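Local coordinates for GH127 beta-L-arabinofuranoside (Geobacillus stearothermophilus, PDB 4QK0), which probably hydrolyses beta-L-arabinofuranosides, as a family GH127 beta-L-arabinofuranosidase, at residues Tyr142-Leu147 / Gln192-Ala197; Leu196-Leu201 / Leu211-Tyr216; Phe530-Glu535 / Arg554-Tyr559; Val534-Ala539 / Gly548-Gln553. All blocks are in the same frame, centred on the assembly; numbering follows the deposited sequence.

Interaction 1: residues Tyr142-Leu147 / Gln192-Ala197; sequences YCAGHL and QEIELA
The carboxylate of E193 is stacked on one face of the H146 imidazole, the two planes only 6° apart, with OE2 over the middle of the ring and 3.5 Å from H146 CD2. E193 CG adds a CH-pi contact over the same ring, 4.1 Å from CG to the ring centroid. The torsions account for this: CG of E193 is anti to the backbone N (chi1 156°), a bend at chi2 (69°) brings the carboxylate over the imidazole, and a small chi3 sets its plane. Although E193 OE2 comes within 3.3 Å of H146 N, the angle is too poor for a hydrogen bond. Y142 packs beside both residues: its CE2 meets the imidazole edge in plane, its CD2 approaches E193 CB obliquely, and H146 ND1 lies over the rim of its ring. With an alanine at H146, the E193 carboxylate would probably lose the flat surface that it stacks on and be freer to turn.

G145 sets the close spacing, its CA only 4.2 Å from I194 CA; an added CB would clash with E193 CG. Into this site come I194 CD1, 3.7 Å from G145 N, and A197 CB, 3.3 Å from G145 O. E193 is the N-cap of its helix, and its N donates to E195 OE1 (2.9 Å from N to OE1).

The contact thus joins helix 140-158 to the start of helix 194-205 in the largely helical catalytic domain. Helix 76-92 packs on Y142 and H146, helix 162-177 on A144, and helix 266-283 on Q192 and E193.

Interaction 2: residues Leu196-Leu201 / Leu211-Tyr216; sequences LALLKL and LKLSQY
L198 and S214 face each other across two helices whose local axes approach to 8.3 Å, and the L198 side chain can be followed outward from there. Its CB lies 3.9 Å from S214 CB, a close pairing of the two carbons nearest the backbones. CG stands anti to the carbonyl carbon (chi1 -74°), which places the fork where CD1 can reach L213. There CD1 does the touching, packing obliquely against the L213 fork at 3.7 Å from L213 CG and equally close to L213 CD2. The same methyl also rests 3.7 Å from S214 N, so it sits over the backbone between these two residues.

The local axes make an angle of 166°, which identifies an antiparallel helical hairpin: helices 194-205 and 208-220 follow each other with only two residues between. Paired helices of this kind build the (alpha/alpha)6 barrel expected of the GH127 catalytic domain.

A second leucine, L199, also reaches S214. Its CD2 is 3.5 Å from S214 OG and 3.9 Å from L211 CD1, the two leucines crossing obliquely. S214 therefore meets both L198 and L199, its small side chain suiting the short spacing of the axes. No hydrogen bond joins the two segments; the buried OG of S214, anti to its own backbone N (chi1 -178°), instead donates to the main-chain O of E195 one turn before L199. Helix 266-283 packs beside L199 and L211, while I174 of helix 162-177 touches L213.

Interaction 3: residues Phe530-Glu535 / Arg554-Tyr559; sequences FPMPVE and RGPIVY
M532, a selenomethionine, lays its side chain across the R554 guanidinium at about a right angle. By packing, SE lies over one face of that group, 3.8 Å from R554 NH1, and CB lies over the group too, offset toward its rim, 3.9 Å from R554 NH2. Beyond CG the selenomethionine chain is extended (chi2 -167°), which carries CE past G555 CA to within 4.0 Å of P556 CD.

Polar contacts run through two waters. One donates to M532 O (2.8 Å) and accepts from R554 NE, lying in the guanidinium plane at its edge. The other donates to P533 O and accepts from G555 N, 3.0 Å away. At its far end R554 has a direct partner, NH1 bonding to the O of W465.

Backbone bonds shape the turn: R554 N to I557 O (2.9 Å) and I557 N to R554 O close a type II' turn, with G555 at positive phi (61°).

This turn connects strands 549-554 and 557-562, and the peptide leading into strand 534-539 passes over it. P556 leans on helix 354-365, M532 on Y463, and R554 on strand 593-603.

Interaction 4: residues Val534-Ala539 / Gly548-Gln553; sequences VERIKA and GKVALQ
I537 and A551 form one of the two hydrogen-bonded pairs of an antiparallel beta hairpin, strands 534-539 and 549-554, in the C-terminal domain. Backbone bonds set the register: I537 N to A551 O is 2.7 Å and nearly straight (173°), A551 N to I537 O is 3.0 Å, and E535 and Q553 are joined by a like pair of hydrogen bonds. R536 and L552 are the non-hydrogen-bonded pair between them.

Apolar packing occupies both faces. On the I537 face, CG1 lies 3.7 Å from Q553 CB. On the other, V550 CG2 reaches 3.6 Å from R536 CB, and R536 runs alongside L552, pointing the same way; the R536 guanidinium is held by the carbonyls of P576 and A579.

The side-chain hydrogen bond across the strands is that of K538. CB starts away from the partner strand, but bends at chi2 and chi3 swing NZ back to K549 O, 2.7 Å away and tilted 43° out of the carbonyl plane. NZ also bonds a water held by G548 N and makes a salt bridge to E647. A methionine in its place would probably leave the E647 carboxylate without this counter-charge and K549 O without one of its donors. K538 and A539 pair in turn with a strand of the second subunit, carrying the sheet across the interface. A second water accepts from A539 N and donates to K549 O, 2.8 Å away.

Interactions 1 and 2 come first along the chain and share helix 194-205, with L196 and A197 common to both; their centres are about 9 Å apart. They join helix 194-205 first to helix 140-158, then to helix 208-220, in the catalytic domain. Interactions 3 and 4 follow much later, share V534 and E535, and have centres about 11 Å apart in one C-terminal beta sheet, where Y559 N lies 2.9 Å from L552 O. The two groups lie on opposite sides of the chain's centre, with centres 37 to 41 Å apart and no direct touch. One pair belongs to the helical domain, the other to a sheet that continues into the second subunit.

Interaction 1: residues Tyr142-Leu147 / Gln192-Ala197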
loop_
_atom_site.group_PDB
_atom_site.type_symbol
_atom_site.label_atom_id
_atom_site.label_comp_id
_atom_site.label_asym_id
_atom_site.label_seq_id
_atom_site.Cartn_x
_atom_site.Cartn_y
_atom_site.Cartn_z
ATOM N N TYR A 142 27.580 -5.744 14.633
ATOM C CA TYR A 142 27.410 -5.621 13.197
ATOM C C TYR A 142 28.607 -4.938 12.570
ATOM O O TYR A 142 29.157 -5.414 11.555
ATOM C CB TYR A 142 26.099 -4.851 12.916
ATOM C CG TYR A 142 25.837 -4.417 11.510
ATOM C CD1 TYR A 142 26.312 -3.218 11.050
ATOM C CD2 TYR A 142 25.069 -5.182 10.651
ATOM C CE1 TYR A 142 26.064 -2.804 9.741
ATOM C CE2 TYR A 142 24.809 -4.777 9.363
ATOM C CZ TYR A 142 25.306 -3.574 8.924
ATOM O OH TYR A 142 25.036 -3.179 7.661
ATOM N N CYS A 143 29.016 -3.810 13.120
ATOM C CA CYS A 143 30.228 -3.132 12.571
ATOM C C CYS A 143 31.474 -3.994 12.728
ATOM O O CYS A 143 32.263 -4.099 11.818
ATOM C CB CYS A 143 30.445 -1.740 13.219
ATOM S SG CYS A 143 29.159 -0.529 12.769
ATOM N N ALA A 144 31.612 -4.642 13.882
ATOM C CA ALA A 144 32.753 -5.530 14.119
ATOM C C ALA A 144 32.760 -6.653 13.102
ATOM O O ALA A 144 33.778 -6.937 12.482
ATOM C CB ALA A 144 32.688 -6.097 15.510
ATOM N N GLY A 145 31.589 -7.220 12.837
ATOM C CA GLY A 145 31.464 -8.263 11.831
ATOM C C GLY A 145 31.887 -7.809 10.468
ATOM O O GLY A 145 32.663 -8.487 9.787
ATOM N N HIS A 146 31.437 -6.616 10.056
ATOM C CA HIS A 146 31.804 -6.153 8.739
ATOM C C HIS A 146 33.286 -5.915 8.615
ATOM O O HIS A 146 33.864 -6.184 7.582
ATOM C CB HIS A 146 31.003 -4.912 8.320
ATOM C CG HIS A 146 29.756 -5.271 7.589
ATOM N ND1 HIS A 146 28.499 -5.084 8.127
ATOM C CD2 HIS A 146 29.572 -5.973 6.444
ATOM C CE1 HIS A 146 27.598 -5.611 7.319
ATOM N NE2 HIS A 146 28.216 -6.129 6.288
ATOM N N LEU A 147 33.872 -5.375 9.655
ATOM C CA LEU A 147 35.337 -5.154 9.694
ATOM C C LEU A 147 36.150 -6.490 9.638
ATOM O O LEU A 147 37.121 -6.604 8.928
ATOM C CB LEU A 147 35.669 -4.420 10.978
ATOM C CG LEU A 147 35.976 -2.938 11.137
ATOM C CD1 LEU A 147 36.118 -2.138 9.865
ATOM C CD2 LEU A 147 35.120 -2.269 12.195
ATOM N N GLN A 192 22.036 -9.004 12.894
ATOM C CA GLN A 192 22.885 -10.098 12.663
ATOM C C GLN A 192 23.894 -9.776 11.592
ATOM O O GLN A 192 23.631 -8.988 10.674
ATOM C CB GLN A 192 22.080 -11.344 12.302
ATOM C CG GLN A 192 20.994 -11.689 13.285
ATOM C CD GLN A 192 19.638 -11.047 12.965
ATOM O OE1 GLN A 192 19.560 -9.856 12.703
ATOM N NE2 GLN A 192 18.566 -11.854 12.968
ATOM N N GLU A 193 25.075 -10.372 11.744
ATOM C CA GLU A 193 26.226 -10.179 10.870
ATOM C C GLU A 193 27.483 -10.768 11.546
ATOM O O GLU A 193 28.297 -11.371 10.874
ATOM C CB GLU A 193 26.482 -8.689 10.498
ATOM C CG GLU A 193 27.896 -8.324 10.087
ATOM C CD GLU A 193 28.317 -8.904 8.751
ATOM O OE1 GLU A 193 27.470 -9.403 7.988
ATOM O OE2 GLU A 193 29.525 -8.839 8.437
ATOM N N ILE A 194 27.650 -10.532 12.824
ATOM C CA ILE A 194 28.854 -11.008 13.545
ATOM C C ILE A 194 28.962 -12.532 13.449
ATOM O O ILE A 194 30.068 -13.077 13.303
ATOM C CB ILE A 194 28.862 -10.544 15.016
ATOM C CG1 ILE A 194 30.215 -10.819 15.694
ATOM C CG2 ILE A 194 27.783 -11.216 15.831
ATOM C CD1 ILE A 194 31.366 -10.092 15.087
ATOM N N GLU A 195 27.814 -13.200 13.378
ATOM C CA GLU A 195 27.797 -14.655 13.353
ATOM C C GLU A 195 28.419 -15.201 12.061
ATOM O O GLU A 195 29.347 -16.043 12.120
ATOM C CB GLU A 195 26.412 -15.188 13.583
ATOM C CG GLU A 195 25.767 -14.632 14.824
ATOM C CD GLU A 195 24.940 -13.342 14.591
ATOM O OE1 GLU A 195 25.077 -12.726 13.504
ATOM O OE2 GLU A 195 24.135 -12.994 15.503
ATOM N N LEU A 196 28.016 -14.683 10.905
ATOM C CA LEU A 196 28.653 -15.147 9.665
ATOM C C LEU A 196 30.121 -14.677 9.528
ATOM O O LEU A 196 30.953 -15.345 8.927
ATOM C CB LEU A 196 27.813 -14.767 8.432
ATOM C CG LEU A 196 27.695 -13.278 8.034
ATOM C CD1 LEU A 196 28.843 -12.862 7.161
ATOM C CD2 LEU A 196 26.400 -12.988 7.273
ATOM N N ALA A 197 30.425 -13.504 10.079
ATOM C CA ALA A 197 31.749 -12.985 9.993
ATOM C C ALA A 197 32.734 -13.846 10.798
ATOM O O ALA A 197 33.800 -14.176 10.341
ATOM C CB ALA A 197 31.778 -11.550 10.522
#

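Interaction 2: residues Leu196-Leu201 / Leu211-Tyr216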
loop_
_atom_site.group_PDB
_atom_site.type_symbol
_atom_site.label_atom_id
_atom_site.label_comp_id
_atom_site.label_asym_id
_atom_site.label_seq_id
_atom_site.Cartn_x
_atom_site.Cartn_y
_atom_site.Cartn_z
ATOM N N LEU A 196 28.016 -14.683 10.905
ATOM C CA LEU A 196 28.653 -15.147 9.665
ATOM C C LEU A 196 30.121 -14.677 9.528
ATOM O O LEU A 196 30.953 -15.345 8.927
ATOM C CB LEU A 196 27.813 -14.767 8.432
ATOM C CG LEU A 196 27.695 -13.278 8.034
ATOM C CD1 LEU A 196 28.843 -12.862 7.161
ATOM C CD2 LEU A 196 26.400 -12.988 7.273
ATOM N N ALA A 197 30.425 -13.504 10.079
ATOM C CA ALA A 197 31.749 -12.985 9.993
ATOM C C ALA A 197 32.734 -13.846 10.798
ATOM O O ALA A 197 33.800 -14.176 10.341
ATOM C CB ALA A 197 31.778 -11.550 10.522
ATOM N N LEU A 198 32.343 -14.191 11.996
ATOM C CA LEU A 198 33.123 -15.103 12.835
ATOM C C LEU A 198 33.415 -16.438 12.175
ATOM O O LEU A 198 34.507 -16.954 12.334
ATOM C CB LEU A 198 32.435 -15.329 14.188
ATOM C CG LEU A 198 32.529 -14.148 15.127
ATOM C CD1 LEU A 198 31.662 -14.324 16.364
ATOM C CD2 LEU A 198 33.980 -13.889 15.545
ATOM N N LEU A 199 32.503 -16.980 11.390
ATOM C CA LEU A 199 32.821 -18.200 10.631
ATOM C C LEU A 199 33.953 -17.964 9.673
ATOM O O LEU A 199 34.778 -18.825 9.463
ATOM C CB LEU A 199 31.630 -18.736 9.821
ATOM C CG LEU A 199 30.368 -19.096 10.567
ATOM C CD1 LEU A 199 29.339 -19.748 9.637
ATOM C CD2 LEU A 199 30.711 -20.062 11.689
ATOM N N LYS A 200 33.950 -16.826 9.002
ATOM C CA LYS A 200 35.003 -16.570 8.041
ATOM C C LYS A 200 36.325 -16.428 8.764
ATOM O O LYS A 200 37.370 -16.833 8.268
ATOM C CB LYS A 200 34.646 -15.330 7.200
ATOM C CG LYS A 200 33.906 -15.653 5.878
ATOM C CD LYS A 200 32.782 -14.683 5.501
ATOM C CE LYS A 200 32.722 -14.304 4.009
ATOM N NZ LYS A 200 33.043 -12.838 3.750
ATOM N N LEU A 201 36.300 -15.785 9.912
ATOM C CA LEU A 201 37.496 -15.551 10.651
ATOM C C LEU A 201 38.065 -16.924 11.134
ATOM O O LEU A 201 39.286 -17.140 11.148
ATOM C CB LEU A 201 37.212 -14.688 11.866
ATOM C CG LEU A 201 38.418 -14.235 12.683
ATOM C CD1 LEU A 201 39.381 -13.407 11.862
ATOM C CD2 LEU A 201 37.961 -13.448 13.903
ATOM N N LEU A 211 34.532 -19.960 16.072
ATOM C CA LEU A 211 33.456 -20.887 15.703
ATOM C C LEU A 211 32.478 -21.083 16.833
ATOM O O LEU A 211 31.263 -20.944 16.653
ATOM C CB LEU A 211 34.040 -22.206 15.272
ATOM C CG LEU A 211 33.026 -23.290 14.990
ATOM C CD1 LEU A 211 32.261 -22.945 13.737
ATOM C CD2 LEU A 211 33.757 -24.608 14.804
ATOM N N LYS A 212 32.997 -21.245 18.037
ATOM C CA LYS A 212 32.123 -21.366 19.199
ATOM C C LYS A 212 31.364 -20.078 19.592
ATOM O O LYS A 212 30.266 -20.113 20.117
ATOM C CB LYS A 212 32.944 -21.844 20.370
ATOM C CG LYS A 212 33.363 -23.298 20.207
ATOM C CD LYS A 212 33.427 -23.979 21.569
ATOM C CE LYS A 212 34.807 -23.920 22.191
ATOM N NZ LYS A 212 35.527 -25.200 21.909
ATOM N N LEU A 213 32.008 -18.943 19.393
ATOM C CA LEU A 213 31.385 -17.681 19.681
ATOM C C LEU A 213 30.197 -17.449 18.679
ATOM O O LEU A 213 29.109 -17.119 19.085
ATOM C CB LEU A 213 32.454 -16.571 19.573
ATOM C CG LEU A 213 31.964 -15.189 19.923
ATOM C CD1 LEU A 213 31.432 -15.199 21.335
ATOM C CD2 LEU A 213 33.073 -14.170 19.778
ATOM N N SER A 214 30.430 -17.702 17.405
ATOM C CA SER A 214 29.366 -17.699 16.390
ATOM C C SER A 214 28.215 -18.573 16.818
ATOM O O SER A 214 27.066 -18.120 16.906
ATOM C CB SER A 214 29.906 -18.170 15.039
ATOM O OG SER A 214 28.910 -18.126 14.016
ATOM N N GLN A 215 28.516 -19.815 17.199
ATOM C CA GLN A 215 27.480 -20.728 17.720
ATOM C C GLN A 215 26.764 -20.187 18.932
ATOM O O GLN A 215 25.528 -20.335 19.056
ATOM C CB GLN A 215 28.082 -22.109 18.077
ATOM C CG GLN A 215 27.022 -23.179 18.347
ATOM C CD GLN A 215 26.334 -23.628 17.057
ATOM O OE1 GLN A 215 27.006 -24.100 16.136
ATOM N NE2 GLN A 215 25.001 -23.469 16.964
ATOM N N TYR A 216 27.515 -19.575 19.850
ATOM C CA TYR A 216 26.901 -19.007 21.024
ATOM C C TYR A 216 25.849 -17.933 20.618
ATOM O O TYR A 216 24.749 -17.887 21.145
ATOM C CB TYR A 216 27.925 -18.368 22.023
ATOM C CG TYR A 216 27.227 -17.313 22.825
ATOM C CD1 TYR A 216 26.376 -17.643 23.851
ATOM C CD2 TYR A 216 27.302 -15.971 22.447
ATOM C CE1 TYR A 216 25.679 -16.652 24.534
ATOM C CE2 TYR A 216 26.621 -14.989 23.127
ATOM C CZ TYR A 216 25.804 -15.317 24.126
ATOM O OH TYR A 216 25.099 -14.304 24.763
#

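Interaction 3: residues Phe530-Glu535 / Arg554-Tyr559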
loop_
_atom_site.group_PDB
_atom_site.type_symbol
_atom_site.label_atom_id
_atom_site.label_comp_id
_atom_site.label_asym_id
_atom_site.label_seq_id
_atom_site.Cartn_x
_atom_site.Cartn_y
_atom_site.Cartn_z
ATOM N N PHE A 530 22.153 -25.841 -23.242
ATOM C CA PHE A 530 20.950 -25.560 -22.487
ATOM C C PHE A 530 20.035 -24.758 -23.411
ATOM O O PHE A 530 20.260 -23.568 -23.606
ATOM C CB PHE A 530 21.269 -24.727 -21.247
ATOM C CG PHE A 530 22.252 -25.380 -20.299
ATOM C CD1 PHE A 530 21.996 -26.647 -19.748
ATOM C CD2 PHE A 530 23.388 -24.714 -19.894
ATOM C CE1 PHE A 530 22.879 -27.243 -18.862
ATOM C CE2 PHE A 530 24.283 -25.313 -19.010
ATOM C CZ PHE A 530 24.022 -26.586 -18.489
ATOM N N PRO A 531 19.007 -25.389 -23.969
ATOM C CA PRO A 531 18.033 -24.582 -24.731
ATOM C C PRO A 531 17.422 -23.394 -23.944
ATOM O O PRO A 531 17.062 -23.551 -22.771
ATOM C CB PRO A 531 16.946 -25.587 -25.103
ATOM C CG PRO A 531 17.477 -26.946 -24.781
ATOM C CD PRO A 531 18.551 -26.772 -23.749
HETATM N N MSE A 532 17.381 -22.215 -24.576
HETATM C CA MSE A 532 16.828 -20.969 -23.983
HETATM C C MSE A 532 15.618 -20.464 -24.788
HETATM O O MSE A 532 15.684 -19.407 -25.406
HETATM C CB MSE A 532 17.898 -19.846 -23.955
HETATM C CG MSE A 532 18.939 -20.082 -22.911
HETATM SE SE MSE A 532 19.952 -18.458 -22.689
HETATM C CE MSE A 532 21.117 -19.061 -21.258
ATOM N N PRO A 533 14.506 -21.208 -24.786
ATOM C CA PRO A 533 13.291 -20.653 -25.342
ATOM C C PRO A 533 12.719 -19.531 -24.494
ATOM O O PRO A 533 13.069 -19.402 -23.302
ATOM C CB PRO A 533 12.307 -21.828 -25.258
ATOM C CG PRO A 533 12.760 -22.621 -24.087
ATOM C CD PRO A 533 14.276 -22.509 -24.137
ATOM N N VAL A 534 11.858 -18.698 -25.074
ATOM C CA VAL A 534 11.160 -17.670 -24.265
ATOM C C VAL A 534 10.103 -18.395 -23.466
ATOM O O VAL A 534 9.309 -19.050 -24.037
ATOM C CB VAL A 534 10.478 -16.587 -25.118
ATOM C CG1 VAL A 534 9.641 -15.630 -24.239
ATOM C CG2 VAL A 534 11.526 -15.778 -25.856
ATOM N N GLU A 535 10.103 -18.254 -22.161
ATOM C CA GLU A 535 9.121 -18.887 -21.363
ATOM C C GLU A 535 8.128 -17.867 -20.754
ATOM O O GLU A 535 8.502 -16.778 -20.360
ATOM C CB GLU A 535 9.786 -19.595 -20.185
ATOM C CG GLU A 535 10.791 -20.678 -20.533
ATOM C CD GLU A 535 10.176 -22.043 -20.882
ATOM O OE1 GLU A 535 8.949 -22.137 -21.195
ATOM O OE2 GLU A 535 10.970 -23.028 -20.900
ATOM N N ARG A 554 13.817 -15.762 -20.064
ATOM C CA ARG A 554 14.657 -16.535 -21.018
ATOM C C ARG A 554 16.001 -16.890 -20.390
ATOM O O ARG A 554 16.733 -15.998 -19.952
ATOM C CB ARG A 554 14.879 -15.679 -22.248
ATOM C CG ARG A 554 15.764 -16.304 -23.296
ATOM C CD ARG A 554 15.848 -15.456 -24.566
ATOM N NE ARG A 554 16.637 -16.213 -25.545
ATOM C CZ ARG A 554 17.966 -16.236 -25.602
ATOM N NH1 ARG A 554 18.712 -15.529 -24.791
ATOM N NH2 ARG A 554 18.555 -16.990 -26.484
ATOM N N GLY A 555 16.342 -18.176 -20.335
ATOM C CA GLY A 555 17.539 -18.561 -19.571
ATOM C C GLY A 555 17.277 -18.137 -18.144
ATOM O O GLY A 555 16.139 -18.229 -17.668
ATOM N N PRO A 556 18.293 -17.606 -17.461
ATOM C CA PRO A 556 18.145 -17.107 -16.072
ATOM C C PRO A 556 17.560 -15.678 -15.940
ATOM O O PRO A 556 17.426 -15.195 -14.820
ATOM C CB PRO A 556 19.604 -17.079 -15.572
ATOM C CG PRO A 556 20.363 -16.668 -16.789
ATOM C CD PRO A 556 19.660 -17.368 -17.941
ATOM N N ILE A 557 17.273 -15.018 -17.067
ATOM C CA ILE A 557 16.946 -13.618 -17.052
ATOM C C ILE A 557 15.440 -13.365 -17.169
ATOM O O ILE A 557 14.791 -13.828 -18.105
ATOM C CB ILE A 557 17.713 -12.837 -18.123
ATOM C CG1 ILE A 557 19.174 -12.756 -17.646
ATOM C CG2 ILE A 557 17.131 -11.434 -18.247
ATOM C CD1 ILE A 557 20.080 -12.106 -18.648
ATOM N N VAL A 558 14.938 -12.681 -16.153
ATOM C CA VAL A 558 13.590 -12.237 -16.110
ATOM C C VAL A 558 13.517 -10.905 -16.874
ATOM O O VAL A 558 14.335 -9.992 -16.664
ATOM C CB VAL A 558 13.106 -12.044 -14.667
ATOM C CG1 VAL A 558 11.685 -11.559 -14.652
ATOM C CG2 VAL A 558 13.159 -13.360 -13.897
ATOM N N TYR A 559 12.470 -10.811 -17.674
ATOM C CA TYR A 559 12.238 -9.664 -18.541
ATOM C C TYR A 559 11.173 -8.703 -17.959
ATOM O O TYR A 559 10.441 -9.059 -17.068
ATOM C CB TYR A 559 11.833 -10.206 -19.930
ATOM C CG TYR A 559 13.066 -10.532 -20.707
ATOM C CD1 TYR A 559 13.847 -11.628 -20.394
ATOM C CD2 TYR A 559 13.505 -9.667 -21.698
ATOM C CE1 TYR A 559 15.063 -11.872 -21.050
ATOM C CE2 TYR A 559 14.647 -9.927 -22.406
ATOM C CZ TYR A 559 15.454 -11.015 -22.059
ATOM O OH TYR A 559 16.633 -11.209 -22.734
HETATM O O HOH W 1 15.487 -17.528 -27.506
HETATM O O HOH W 2 14.466 -20.374 -21.154
#

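Interaction 4: residues Val534-Ala539 / Gly548-Gln553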
loop_
_atom_site.group_PDB
_atom_site.type_symbol
_atom_site.label_atom_id
_atom_site.label_comp_id
_atom_site.label_asym_id
_atom_site.label_seq_id
_atom_site.Cartn_x
_atom_site.Cartn_y
_atom_site.Cartn_z
ATOM N N VAL A 534 11.858 -18.698 -25.074
ATOM C CA VAL A 534 11.160 -17.670 -24.265
ATOM C C VAL A 534 10.103 -18.395 -23.466
ATOM O O VAL A 534 9.309 -19.050 -24.037
ATOM C CB VAL A 534 10.478 -16.587 -25.118
ATOM C CG1 VAL A 534 9.641 -15.630 -24.239
ATOM C CG2 VAL A 534 11.526 -15.778 -25.856
ATOM N N GLU A 535 10.103 -18.254 -22.161
ATOM C CA GLU A 535 9.121 -18.887 -21.363
ATOM C C GLU A 535 8.128 -17.867 -20.754
ATOM O O GLU A 535 8.502 -16.778 -20.360
ATOM C CB GLU A 535 9.786 -19.595 -20.185
ATOM C CG GLU A 535 10.791 -20.678 -20.533
ATOM C CD GLU A 535 10.176 -22.043 -20.882
ATOM O OE1 GLU A 535 8.949 -22.137 -21.195
ATOM O OE2 GLU A 535 10.970 -23.028 -20.900
ATOM N N ARG A 536 6.876 -18.292 -20.641
ATOM C CA ARG A 536 5.825 -17.572 -19.938
ATOM C C ARG A 536 5.763 -18.141 -18.529
ATOM O O ARG A 536 5.371 -19.287 -18.352
ATOM C CB ARG A 536 4.475 -17.811 -20.629
ATOM C CG ARG A 536 4.214 -16.975 -21.888
ATOM C CD ARG A 536 2.811 -17.328 -22.436
ATOM N NE ARG A 536 2.312 -16.464 -23.491
ATOM C CZ ARG A 536 2.750 -16.483 -24.755
ATOM N NH1 ARG A 536 3.708 -17.339 -25.154
ATOM N NH2 ARG A 536 2.238 -15.638 -25.639
ATOM N N ILE A 537 6.156 -17.375 -17.531
ATOM C CA ILE A 537 6.173 -17.888 -16.182
ATOM C C ILE A 537 4.867 -17.531 -15.452
ATOM O O ILE A 537 4.429 -16.365 -15.484
ATOM C CB ILE A 537 7.368 -17.301 -15.424
ATOM C CG1 ILE A 537 8.699 -17.574 -16.187
ATOM C CG2 ILE A 537 7.440 -17.875 -14.026
ATOM C CD1 ILE A 537 8.995 -19.045 -16.441
ATOM N N LYS A 538 4.289 -18.510 -14.770
ATOM C CA LYS A 538 3.138 -18.321 -13.930
ATOM C C LYS A 538 3.459 -18.481 -12.457
ATOM O O LYS A 538 4.267 -19.324 -12.086
ATOM C CB LYS A 538 2.071 -19.344 -14.281
ATOM C CG LYS A 538 1.525 -19.216 -15.686
ATOM C CD LYS A 538 0.699 -17.955 -15.954
ATOM C CE LYS A 538 -0.465 -17.804 -14.949
ATOM N NZ LYS A 538 -1.300 -16.595 -15.113
ATOM N N ALA A 539 2.844 -17.657 -11.620
ATOM C CA ALA A 539 3.027 -17.782 -10.192
ATOM C C ALA A 539 1.976 -18.681 -9.597
ATOM O O ALA A 539 0.869 -18.816 -10.127
ATOM C CB ALA A 539 2.982 -16.469 -9.506
ATOM N N GLY A 548 -4.065 -14.002 -13.018
ATOM C CA GLY A 548 -4.261 -13.486 -14.365
ATOM C C GLY A 548 -3.065 -12.827 -15.036
ATOM O O GLY A 548 -3.229 -12.123 -16.044
ATOM N N LYS A 549 -1.878 -12.999 -14.465
ATOM C CA LYS A 549 -0.690 -12.352 -14.992
ATOM C C LYS A 549 0.376 -13.338 -15.323
ATOM O O LYS A 549 0.362 -14.428 -14.819
ATOM C CB LYS A 549 -0.137 -11.343 -14.042
ATOM C CG LYS A 549 -1.114 -10.268 -13.653
ATOM C CD LYS A 549 -0.308 -9.226 -12.883
ATOM C CE LYS A 549 -1.149 -8.297 -12.047
ATOM N NZ LYS A 549 -1.751 -7.279 -12.921
ATOM N N VAL A 550 1.319 -12.916 -16.162
ATOM C CA VAL A 550 2.373 -13.769 -16.677
ATOM C C VAL A 550 3.640 -12.935 -16.779
ATOM O O VAL A 550 3.567 -11.713 -16.946
ATOM C CB VAL A 550 1.959 -14.339 -18.032
ATOM C CG1 VAL A 550 1.927 -13.265 -19.083
ATOM C CG2 VAL A 550 2.883 -15.437 -18.490
ATOM N N ALA A 551 4.792 -13.579 -16.573
ATOM C CA ALA A 551 6.093 -12.919 -16.660
ATOM C C ALA A 551 6.840 -13.596 -17.743
ATOM O O ALA A 551 6.728 -14.810 -17.954
ATOM C CB ALA A 551 6.859 -12.999 -15.352
ATOM N N LEU A 552 7.659 -12.832 -18.434
ATOM C CA LEU A 552 8.539 -13.449 -19.427
ATOM C C LEU A 552 9.948 -13.694 -18.879
ATOM O O LEU A 552 10.504 -12.884 -18.145
ATOM C CB LEU A 552 8.642 -12.553 -20.639
ATOM C CG LEU A 552 7.292 -12.314 -21.290
ATOM C CD1 LEU A 552 7.455 -11.374 -22.442
ATOM C CD2 LEU A 552 6.635 -13.593 -21.777
ATOM N N GLN A 553 10.493 -14.859 -19.214
ATOM C CA GLN A 553 11.827 -15.235 -18.801
ATOM C C GLN A 553 12.526 -16.005 -19.930
ATOM O O GLN A 553 11.937 -16.850 -20.597
ATOM C CB GLN A 553 11.791 -16.085 -17.536
ATOM C CG GLN A 553 13.177 -16.379 -16.985
ATOM C CD GLN A 553 13.221 -17.074 -15.635
ATOM O OE1 GLN A 553 12.341 -16.894 -14.804
ATOM N NE2 GLN A 553 14.323 -17.782 -15.377
HETATM O O HOH W 3 -3.573 -16.651 -12.965
HETATM O O HOH W 4 0.645 -15.807 -12.367
#